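Putative beta-glucosidase (Bifidobacterium adolescentis, PDB 5WAB) hydrolyses beta-glucosides as a family 3 glycoside hydrolase, and probably also releases terminal alpha-L-arabinopyranosyl units from ginsenoside Rb2. Local coordinates at residues A[161-164]-A[165-168]. Numbering follows the deposited sequence.
Sequences ETDR and LRVS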
# COMPACT_ATOMS: atom_id res chain seq x y z
N GLU A 161 -12.21 -7.86 -4.99
CA GLU A 161 -12.41 -8.14 -6.41
C GLU A 161 -13.78 -8.74 -6.70
O GLU A 161 -14.29 -8.58 -7.81
CB GLU A 161 -11.34 -9.12 -6.91
CG GLU A 161 -9.94 -8.54 -7.00
CD GLU A 161 -9.86 -7.39 -7.98
OE1 GLU A 161 -9.73 -7.66 -9.20
OE2 GLU A 161 -9.94 -6.23 -7.54
N THR A 162 -14.37 -9.41 -5.72
CA THR A 162 -15.64 -10.10 -5.91
C THR A 162 -16.74 -9.10 -6.24
O THR A 162 -17.10 -8.25 -5.42
CB THR A 162 -15.98 -10.89 -4.64
OG1 THR A 162 -14.96 -11.86 -4.41
CG2 THR A 162 -17.32 -11.59 -4.79
N ASP A 163 -17.30 -9.23 -7.45
CA ASP A 163 -18.39 -8.38 -7.94
C ASP A 163 -17.99 -6.91 -7.96
O ASP A 163 -18.82 -6.03 -7.74
CB ASP A 163 -19.65 -8.58 -7.10
CG ASP A 163 -20.91 -8.16 -7.83
OD1 ASP A 163 -20.88 -8.08 -9.08
OD2 ASP A 163 -21.93 -7.90 -7.15
N ARG A 164 -16.71 -6.62 -8.23
CA ARG A 164 -16.20 -5.25 -8.13
C ARG A 164 -16.87 -4.28 -9.10
O ARG A 164 -16.90 -3.08 -8.83
CB ARG A 164 -14.69 -5.23 -8.36
CG ARG A 164 -14.29 -5.38 -9.82
CD ARG A 164 -12.80 -5.61 -9.94
NE ARG A 164 -12.41 -5.94 -11.31
CZ ARG A 164 -11.20 -5.72 -11.81
NH1 ARG A 164 -10.25 -5.17 -11.06
NH2 ARG A 164 -10.93 -6.04 -13.07
N LEU A 165 -17.44 -4.78 -10.20
CA LEU A 165 -18.04 -3.89 -11.19
C LEU A 165 -19.42 -3.41 -10.77
O LEU A 165 -19.91 -2.42 -11.32
CB LEU A 165 -18.16 -4.59 -12.54
CG LEU A 165 -16.88 -5.09 -13.20
CD1 LEU A 165 -17.17 -5.93 -14.44
CD2 LEU A 165 -16.02 -3.90 -13.57
N ARG A 166 -20.05 -4.08 -9.81
CA ARG A 166 -21.43 -3.77 -9.46
C ARG A 166 -21.62 -3.50 -7.97
O ARG A 166 -22.52 -2.73 -7.60
CB ARG A 166 -22.34 -4.92 -9.90
CG ARG A 166 -22.45 -5.08 -11.41
CD ARG A 166 -23.37 -6.23 -11.79
NE ARG A 166 -22.92 -7.48 -11.18
CZ ARG A 166 -23.53 -8.65 -11.33
NH1 ARG A 166 -24.63 -8.73 -12.08
NH2 ARG A 166 -23.05 -9.73 -10.75
N VAL A 167 -20.80 -4.11 -7.11
CA VAL A 167 -21.11 -4.11 -5.68
C VAL A 167 -21.09 -2.69 -5.13
O VAL A 167 -20.31 -1.83 -5.57
CB VAL A 167 -20.14 -5.02 -4.90
CG1 VAL A 167 -18.75 -4.41 -4.80
CG2 VAL A 167 -20.68 -5.31 -3.52
N SER A 168 -21.97 -2.43 -4.18
CA SER A 168 -21.99 -1.17 -3.46
C SER A 168 -21.33 -1.37 -2.10
O SER A 168 -21.85 -2.11 -1.26
CB SER A 168 -23.42 -0.67 -3.30
OG SER A 168 -23.49 0.42 -2.38
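The guanidinium of Arg166 is met at its edge, in its own plane, by OD1 of Asp163, while the two flat groups stand almost perpendicular, their planes 86° apart. The guanidinium presents itself side-on: Arg166 NE reaches Asp163 OD1 at 3.0 Å on the oxygen's syn lone pair, and Arg166 NH2 approaches the same OD1 at 3.2 Å from above the carboxylate plane, on a more bent bond. One carboxylate oxygen thus takes both bonds of the salt bridge. Arginine suits the place because its chain, bent at chi3 (-57°), can turn NE and NH2 back together toward an acid three residues earlier. With alanine replacing Asp163, both bonds from NE and NH2 would go, which is likely to leave the Arg166 guanidinium without this charged mate and free to turn.

In Arg164 the guanidinium forms a purely electrostatic salt bridge, with Glu161 OE1 well out of its plane, 3.2 Å from NH1.

The backbone that carries these side chains folds into two overlapping turns. A type II beta turn, Glu161 to Arg164, is closed by Arg164 N on Glu161 O (3.1 Å); its third residue, Asp163, has a positive phi (59°), which aspartate tolerates better than most non-glycine residues. Asp163 O then accepts from Arg166 N at 3.1 Å and, nearly in line with its C=O, from Val167 N at 2.8 Å. Val167, bonded through its N, sets its CG1 3.4 Å from Asp163 O, so a short branched side chain lies against the turn.

Thr162 OG1 and the backbone N of Glu161 bond to Asp420 of the C-terminal domain, while Val167 pairs with Arg202 through the backbone. Overlapping turns with an i to i+3 Asp-Arg salt bridge thus shape the loop after strand 149-155 of the TIM-barrel-like domain, on the side where family 3 enzymes carry their active site.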